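Local coordinates for protein acetyltransferase (Brucella abortus str. 2308 A, PDB 4ZBG) that binds acetyl coenzyme A and probably transfers its acetyl group to an amine of an acceptor substrate, in the manner of GNAT acetyltransferases, at residues Arg23-Ala28 with Gly63-His68; Lys81-Leu86 with Pro157-Gly162. One frame throughout, in Å; residues are numbered along the deposited sequence.

In the fold
The two contacts lie on opposite sides of the chain's centre, 28 Å apart between their own centres, yet both reach the same mixed sheet. Contact 1 (23-28 with 63-68) packs helix 19-30 on the start of strand 64-76; contact 2 (81-86 with 157-162) covers the W83 end of strand 83-91, the antiparallel neighbour that follows it, with a surface loop. They do not touch, their nearest atoms being about 7 Å apart. Acetyl coenzyme A lies about 7 Å from the V25 side chain of contact 1 and about 13 Å from that of W83, but L86, on the same strand as W83, touches it and lines the pocket.

Contact 1 of 2, residues Arg23-Ala28 with Gly63-His68; sequences RQVTEA and GQVLGH
V25 carries its CG1 trans to the backbone N (chi1 171°), which swings CG2 beside that N and aims both methyls at the strand. V65 has almost the same torsion, and its CG1 comes to 4.0 Å from V25 CG2, the two side chains meeting at a slant. V25 CG2 also rests 3.3 Å from V65 O, while V25 CG1 lies over the backbone, 4.2 Å from G67 CA. A branched, compact valine suits both places, since the axes of helix segment 23-28 and strand segment 64-68 approach to 8.1 Å, with 66° between their directions. G67, with no side chain, sits in a classic beta bulge with L66, both residues facing A59.

At the next residue of the helix the contact becomes polar. T26 OG1 and H68 ND1 are 4.2 Å apart, too far to bond directly, and a water bridges them: it donates to T26 OG1 at 2.8 Å and lies 2.9 Å from H68 ND1, at the imidazole edge and in its plane. Threonine suits the place because its hydroxyl can give its proton to I22 O, in the preceding helical turn, while accepting from the water. Imidazole has a nitrogen for each of two partners: H68 NE2 bonds to S56 OG, so the ring is gripped at both nitrogens and its rotation is fixed.

This is helix-on-sheet packing: helix 19-30 lies across the mixed sheet of the GNAT alpha/beta fold, with V58 of strand 55-61 touching V65 and H68, V44 of helix 40-49 beside H68, and L92 against V25.

Contact 2 of 2, residues Lys81-Leu86 with Pro157-Gly162; sequences KGWYGL and PDMPQG
This is a largely apolar surface contact in which the loop between strands 151-154 and 164-165 folds over W83 of strand 83-91. W83 is the buried member, offering a broad flat face, and M159 lies across one side of its indole. M159 CG stands 3.6 Å from the centroid of the six-membered ring and only 7° off the ring normal, a well-placed CH-pi contact. With CG trans to the backbone N (chi1 -165°) and the chain extended beyond it, the thioether continues over the same ring: SD is 4.3 Å from the centroid and 24° off the normal, a Met-aromatic contact. The base of the methionine is close as well, with M159 CA 3.4 Å from W83 CZ2. An unbranched, flexible methionine can thus lie along the aromatic surface.

P160 meets the pyrrole side of the indole, its CD 3.6 Å from W83 NE1, approaching obliquely. The same proline ring, compact enough to fit between the indole and the lysine chain, is flanked by K81, which bends at its last two torsions and brings CE to a tight 3.5 Å from P160 CG; the two side chains run past each other in opposite directions. The carbonyl of P157 comes near the ring plane at the indole edge, 4.2 Å from W83 CZ2. Behind the loop, I76, V121 and C152 of three strands of the sheet also touch M159. P160 O and G162 O bond to a glycerol, probably from the crystallisation liquor.

Nearly all of the contact is carbon, sulfur and an aromatic face, with no direct polar bond joining the segments. The loop is therefore probably held by burial of apolar surface and by dispersion over the indole face, which fix position less by direction than hydrogen bonds would.

Contact 1 of 2, residues Arg23-Ala28 with Gly63-His68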
ATOM      1  N   ARG A  23       4.126 -11.600  -4.072  1.00  6.32           N
ATOM      2  CA  ARG A  23       5.432 -11.510  -3.445  1.00  6.77           C
ATOM      3  C   ARG A  23       6.547 -11.428  -4.482  1.00  6.69           C
ATOM      4  O   ARG A  23       7.509 -10.696  -4.311  1.00  7.19           O
ATOM      5  CB  ARG A  23       5.657 -12.666  -2.473  1.00  7.48           C
ATOM      6  CG  ARG A  23       6.994 -12.587  -1.764  1.00  7.31           C
ATOM      7  CD  ARG A  23       6.938 -13.312  -0.453  1.00  7.75           C
ATOM      8  NE  ARG A  23       8.239 -13.333   0.200  1.00  7.54           N
ATOM      9  CZ  ARG A  23       8.433 -13.718   1.453  1.00  7.17           C
ATOM     10  NH1 ARG A  23       7.403 -14.061   2.221  1.00  7.82           N
ATOM     11  NH2 ARG A  23       9.663 -13.730   1.942  1.00  8.60           N
ATOM     12  N   GLN A  24       6.383 -12.139  -5.590  1.00  7.40           N
ATOM     13  CA  GLN A  24       7.354 -12.066  -6.680  1.00  8.69           C
ATOM     14  C   GLN A  24       7.447 -10.653  -7.264  1.00  7.99           C
ATOM     15  O   GLN A  24       8.537 -10.137  -7.505  1.00  7.67           O
ATOM     16  CB  GLN A  24       6.976 -13.062  -7.773  1.00 12.48           C
ATOM     17  CG  GLN A  24       7.898 -13.068  -8.976  1.00 19.01           C
ATOM     18  CD  GLN A  24       7.349 -13.898 -10.130  1.00 25.13           C
ATOM     19  OE1 GLN A  24       6.368 -14.631  -9.978  1.00 28.07           O
ATOM     20  NE2 GLN A  24       7.976 -13.774 -11.294  1.00 27.87           N
ATOM     21  N   VAL A  25       6.300 -10.025  -7.486  1.00  7.18           N
ATOM     22  CA  VAL A  25       6.285  -8.664  -8.006  1.00  7.67           C
ATOM     23  C   VAL A  25       6.915  -7.687  -7.008  1.00  6.50           C
ATOM     24  O   VAL A  25       7.726  -6.830  -7.375  1.00  6.82           O
ATOM     25  CB  VAL A  25       4.855  -8.250  -8.384  1.00  9.43           C
ATOM     26  CG1 VAL A  25       4.806  -6.776  -8.713  1.00 10.49           C
ATOM     27  CG2 VAL A  25       4.366  -9.089  -9.567  1.00 10.81           C
ATOM     28  N   THR A  26       6.536  -7.824  -5.744  1.00  6.31           N
ATOM     29  CA  THR A  26       7.053  -6.969  -4.694  1.00  5.97           C
ATOM     30  C   THR A  26       8.573  -7.097  -4.635  1.00  5.96           C
ATOM     31  O   THR A  26       9.302  -6.099  -4.606  1.00  6.59           O
ATOM     32  CB  THR A  26       6.450  -7.364  -3.332  1.00  6.55           C
ATOM     33  OG1 THR A  26       5.031  -7.216  -3.388  1.00  7.08           O
ATOM     34  CG2 THR A  26       6.982  -6.505  -2.218  1.00  7.73           C
ATOM     35  N   GLU A  27       9.066  -8.330  -4.632  1.00  6.05           N
ATOM     36  CA  GLU A  27      10.497  -8.536  -4.497  1.00  7.46           C
ATOM     37  C   GLU A  27      11.257  -8.051  -5.722  1.00  7.26           C
ATOM     38  O   GLU A  27      12.358  -7.518  -5.592  1.00  8.38           O
ATOM     39  CB  GLU A  27      10.805  -9.986  -4.124  1.00  8.41           C
ATOM     40  CG  GLU A  27      10.331 -10.258  -2.698  1.00  9.33           C
ATOM     41  CD  GLU A  27      10.534 -11.673  -2.207  1.00 10.92           C
ATOM     42  OE1 GLU A  27      10.826 -12.581  -3.005  1.00 14.03           O
ATOM     43  OE2 GLU A  27      10.378 -11.869  -0.991  1.00 10.69           O
ATOM     44  N   ALA A  28      10.653  -8.175  -6.905  1.00  7.71           N
ATOM     45  CA  ALA A  28      11.274  -7.647  -8.120  1.00  8.17           C
ATOM     46  C   ALA A  28      11.359  -6.127  -8.060  1.00  7.73           C
ATOM     47  O   ALA A  28      12.372  -5.533  -8.428  1.00  8.67           O
ATOM     48  CB  ALA A  28      10.501  -8.080  -9.351  1.00  9.34           C
ATOM     49  N   GLY A  63      -3.728 -12.116 -17.112  1.00 14.23           N
ATOM     50  CA  GLY A  63      -3.556 -13.073 -16.036  1.00 15.50           C
ATOM     51  C   GLY A  63      -2.301 -12.906 -15.202  1.00 14.42           C
ATOM     52  O   GLY A  63      -2.042 -13.714 -14.314  1.00 16.82           O
ATOM     53  N   GLN A  64      -1.528 -11.856 -15.477  1.00 11.67           N
ATOM     54  CA  GLN A  64      -0.291 -11.581 -14.748  1.00 11.17           C
ATOM     55  C   GLN A  64      -0.480 -10.394 -13.809  1.00  9.79           C
ATOM     56  O   GLN A  64      -1.098  -9.396 -14.182  1.00 10.41           O
ATOM     57  CB  GLN A  64       0.845 -11.272 -15.727  1.00 11.84           C
ATOM     58  CG  GLN A  64       2.180 -10.954 -15.054  1.00 11.88           C
ATOM     59  CD  GLN A  64       3.284 -10.627 -16.044  1.00 12.50           C
ATOM     60  OE1 GLN A  64       4.420 -11.103 -15.920  1.00 16.44           O
ATOM     61  NE2 GLN A  64       2.963  -9.822 -17.033  1.00 10.91           N
ATOM     62  N   VAL A  65       0.045 -10.508 -12.594  1.00  9.02           N
ATOM     63  CA  VAL A  65       0.057  -9.380 -11.666  1.00  8.76           C
ATOM     64  C   VAL A  65       1.133  -8.399 -12.110  1.00  7.79           C
ATOM     65  O   VAL A  65       2.310  -8.749 -12.158  1.00  9.00           O
ATOM     66  CB  VAL A  65       0.289  -9.824 -10.211  1.00  9.86           C
ATOM     67  CG1 VAL A  65       0.416  -8.609  -9.305  1.00  9.53           C
ATOM     68  CG2 VAL A  65      -0.834 -10.740  -9.733  1.00 11.22           C
ATOM     69  N   LEU A  66       0.735  -7.174 -12.436  1.00  7.82           N
ATOM     70  CA  LEU A  66       1.688  -6.135 -12.818  1.00  8.00           C
ATOM     71  C   LEU A  66       2.085  -5.247 -11.649  1.00  7.43           C
ATOM     72  O   LEU A  66       3.120  -4.596 -11.692  1.00  7.65           O
ATOM     73  CB  LEU A  66       1.097  -5.246 -13.905  1.00  9.62           C
ATOM     74  CG  LEU A  66       0.677  -5.905 -15.211  1.00 10.31           C
ATOM     75  CD1 LEU A  66       0.236  -4.817 -16.166  1.00 11.81           C
ATOM     76  CD2 LEU A  66       1.814  -6.728 -15.805  1.00 11.54           C
ATOM     77  N   GLY A  67       1.237  -5.189 -10.629  1.00  6.50           N
ATOM     78  CA  GLY A  67       1.469  -4.300  -9.514  1.00  6.99           C
ATOM     79  C   GLY A  67       0.605  -4.692  -8.351  1.00  6.57           C
ATOM     80  O   GLY A  67      -0.383  -5.412  -8.520  1.00  7.21           O
ATOM     81  N   HIS A  68       0.981  -4.208  -7.175  1.00  5.76           N
ATOM     82  CA  HIS A  68       0.314  -4.562  -5.939  1.00  6.01           C
ATOM     83  C   HIS A  68       0.393  -3.394  -4.960  1.00  5.64           C
ATOM     84  O   HIS A  68       1.365  -2.631  -4.960  1.00  5.56           O
ATOM     85  CB  HIS A  68       0.973  -5.793  -5.310  1.00  6.45           C
ATOM     86  CG  HIS A  68       0.465  -6.086  -3.940  1.00  5.97           C
ATOM     87  ND1 HIS A  68       1.172  -5.770  -2.798  1.00  6.33           N
ATOM     88  CD2 HIS A  68      -0.712  -6.611  -3.528  1.00  6.72           C
ATOM     89  CE1 HIS A  68       0.454  -6.105  -1.741  1.00  6.61           C
ATOM     90  NE2 HIS A  68      -0.691  -6.620  -2.158  1.00  6.05           N
TER
HETATM   91  O   HOH W   1       3.841  -4.731  -2.764  1.00  7.92           O

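Contact 2 of 2, residues Lys81-Leu86 with Pro157-Gly162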
ATOM      1  N   LYS A  81      -7.838   4.504  15.522  1.00 11.71           N
ATOM      2  CA  LYS A  81      -8.592   5.716  15.237  1.00 11.96           C
ATOM      3  C   LYS A  81      -9.013   5.802  13.772  1.00 11.52           C
ATOM      4  O   LYS A  81      -9.331   6.875  13.277  1.00 11.55           O
ATOM      5  CB  LYS A  81      -7.759   6.942  15.620  1.00 12.27           C
ATOM      6  CG  LYS A  81      -7.244   6.908  17.056  1.00 12.43           C
ATOM      7  CD  LYS A  81      -6.537   8.204  17.456  1.00 13.29           C
ATOM      8  CE  LYS A  81      -7.500   9.374  17.606  1.00 13.42           C
ATOM      9  NZ  LYS A  81      -8.574   9.142  18.616  1.00 13.47           N
ATOM     10  N   GLY A  82      -9.005   4.671  13.074  1.00 11.11           N
ATOM     11  CA  GLY A  82      -9.449   4.650  11.692  1.00 11.37           C
ATOM     12  C   GLY A  82      -8.403   5.121  10.699  1.00 10.63           C
ATOM     13  O   GLY A  82      -8.734   5.484   9.572  1.00 10.96           O
ATOM     14  N   TRP A  83      -7.141   5.096  11.114  1.00  9.56           N
ATOM     15  CA  TRP A  83      -6.031   5.489  10.254  1.00  9.18           C
ATOM     16  C   TRP A  83      -5.246   4.276   9.774  1.00  8.17           C
ATOM     17  O   TRP A  83      -5.084   3.286  10.507  1.00  9.12           O
ATOM     18  CB  TRP A  83      -5.118   6.494  10.967  1.00 10.29           C
ATOM     19  CG  TRP A  83      -5.702   7.872  10.939  1.00 10.32           C
ATOM     20  CD1 TRP A  83      -6.748   8.345  11.685  1.00 11.09           C
ATOM     21  CD2 TRP A  83      -5.305   8.945  10.080  1.00 10.66           C
ATOM     22  NE1 TRP A  83      -7.020   9.649  11.338  1.00 11.74           N
ATOM     23  CE2 TRP A  83      -6.149  10.037  10.355  1.00 11.25           C
ATOM     24  CE3 TRP A  83      -4.324   9.081   9.089  1.00 11.67           C
ATOM     25  CZ2 TRP A  83      -6.034  11.255   9.686  1.00 11.70           C
ATOM     26  CZ3 TRP A  83      -4.209  10.289   8.428  1.00 11.95           C
ATOM     27  CH2 TRP A  83      -5.058  11.363   8.733  1.00 12.53           C
ATOM     28  N   TYR A  84      -4.761   4.365   8.538  1.00  8.39           N
ATOM     29  CA  TYR A  84      -4.082   3.266   7.874  1.00  7.18           C
ATOM     30  C   TYR A  84      -2.758   3.749   7.320  1.00  7.77           C
ATOM     31  O   TYR A  84      -2.557   4.944   7.115  1.00 10.56           O
ATOM     32  CB  TYR A  84      -4.987   2.682   6.773  1.00  8.54           C
ATOM     33  CG  TYR A  84      -6.244   2.094   7.374  1.00  9.18           C
ATOM     34  CD1 TYR A  84      -7.360   2.893   7.625  1.00 10.87           C
ATOM     35  CD2 TYR A  84      -6.299   0.755   7.758  1.00 10.34           C
ATOM     36  CE1 TYR A  84      -8.493   2.370   8.219  1.00 12.03           C
ATOM     37  CE2 TYR A  84      -7.426   0.225   8.352  1.00 12.38           C
ATOM     38  CZ  TYR A  84      -8.523   1.036   8.575  1.00 13.33           C
ATOM     39  OH  TYR A  84      -9.655   0.516   9.165  1.00 15.14           O
ATOM     40  N   GLY A  85      -1.852   2.813   7.097  1.00  6.70           N
ATOM     41  CA  GLY A  85      -0.604   3.101   6.423  1.00  7.43           C
ATOM     42  C   GLY A  85      -0.619   2.472   5.051  1.00  6.44           C
ATOM     43  O   GLY A  85      -1.086   1.342   4.875  1.00  7.01           O
ATOM     44  N   LEU A  86      -0.129   3.222   4.073  1.00  5.73           N
ATOM     45  CA  LEU A  86      -0.011   2.743   2.706  1.00  5.96           C
ATOM     46  C   LEU A  86       1.394   2.193   2.514  1.00  5.93           C
ATOM     47  O   LEU A  86       2.374   2.913   2.711  1.00  6.71           O
ATOM     48  CB  LEU A  86      -0.257   3.900   1.729  1.00  7.34           C
ATOM     49  CG  LEU A  86      -0.315   3.587   0.230  1.00  7.88           C
ATOM     50  CD1 LEU A  86      -0.967   4.764  -0.471  1.00  8.84           C
ATOM     51  CD2 LEU A  86       1.057   3.291  -0.395  1.00  8.88           C
ATOM     52  N   PRO A 157     -11.412  15.089   9.686  1.00 27.85           N
ATOM     53  CA  PRO A 157     -10.526  15.954  10.474  1.00 27.91           C
ATOM     54  C   PRO A 157      -9.057  15.585  10.299  1.00 27.65           C
ATOM     55  O   PRO A 157      -8.740  14.446   9.935  1.00 26.38           O
ATOM     56  CB  PRO A 157     -10.966  15.684  11.916  1.00 28.72           C
ATOM     57  CG  PRO A 157     -12.368  15.205  11.802  1.00 29.09           C
ATOM     58  CD  PRO A 157     -12.420  14.422  10.525  1.00 28.67           C
ATOM     59  N   ASP A 158      -8.169  16.541  10.554  1.00 28.82           N
ATOM     60  CA  ASP A 158      -6.739  16.307  10.400  1.00 29.28           C
ATOM     61  C   ASP A 158      -6.261  15.220  11.344  1.00 26.67           C
ATOM     62  O   ASP A 158      -6.911  14.917  12.344  1.00 25.52           O
ATOM     63  CB  ASP A 158      -5.939  17.590  10.614  1.00 33.21           C
ATOM     64  CG  ASP A 158      -6.074  18.555   9.455  1.00 36.39           C
ATOM     65  OD1 ASP A 158      -5.681  18.183   8.327  1.00 37.22           O
ATOM     66  OD2 ASP A 158      -6.567  19.681   9.671  1.00 37.99           O
ATOM     67  N   MET A 159      -5.117  14.637  11.013  1.00 25.73           N
ATOM     68  CA  MET A 159      -4.594  13.512  11.761  1.00 25.11           C
ATOM     69  C   MET A 159      -4.405  13.872  13.220  1.00 23.72           C
ATOM     70  O   MET A 159      -3.750  14.865  13.538  1.00 24.76           O
ATOM     71  CB  MET A 159      -3.267  13.059  11.177  1.00 26.96           C
ATOM     72  CG  MET A 159      -2.854  11.701  11.662  1.00 29.57           C
ATOM     73  SD  MET A 159      -1.287  11.202  10.960  1.00 32.43           S
ATOM     74  CE  MET A 159      -1.051   9.687  11.863  1.00 33.26           C
ATOM     75  N   PRO A 160      -4.992  13.069  14.117  1.00 21.25           N
ATOM     76  CA  PRO A 160      -4.822  13.315  15.548  1.00 19.47           C
ATOM     77  C   PRO A 160      -3.371  13.119  15.958  1.00 17.34           C
ATOM     78  O   PRO A 160      -2.634  12.367  15.323  1.00 17.13           O
ATOM     79  CB  PRO A 160      -5.709  12.248  16.188  1.00 21.00           C
ATOM     80  CG  PRO A 160      -5.793  11.175  15.174  1.00 21.79           C
ATOM     81  CD  PRO A 160      -5.797  11.866  13.856  1.00 21.32           C
ATOM     82  N   GLN A 161      -2.969  13.798  17.022  1.00 16.45           N
ATOM     83  CA  GLN A 161      -1.590  13.757  17.476  1.00 16.32           C
ATOM     84  C   GLN A 161      -1.313  12.486  18.263  1.00 14.00           C
ATOM     85  O   GLN A 161      -2.209  11.926  18.898  1.00 12.79           O
ATOM     86  CB  GLN A 161      -1.286  14.979  18.342  1.00 19.37           C
ATOM     87  CG  GLN A 161      -1.273  16.288  17.580  1.00 23.16           C
ATOM     88  CD  GLN A 161      -0.037  16.439  16.716  1.00 26.68           C
ATOM     89  OE1 GLN A 161       1.089  16.438  17.218  1.00 28.75           O
ATOM     90  NE2 GLN A 161      -0.239  16.563  15.411  1.00 26.90           N
ATOM     91  N   GLY A 162      -0.057  12.053  18.231  1.00 13.49           N
ATOM     92  CA  GLY A 162       0.372  10.843  18.904  1.00 13.31           C
ATOM     93  C   GLY A 162       1.370  10.085  18.055  1.00 13.10           C
ATOM     94  O   GLY A 162       1.400  10.242  16.836  1.00 14.71           O
TER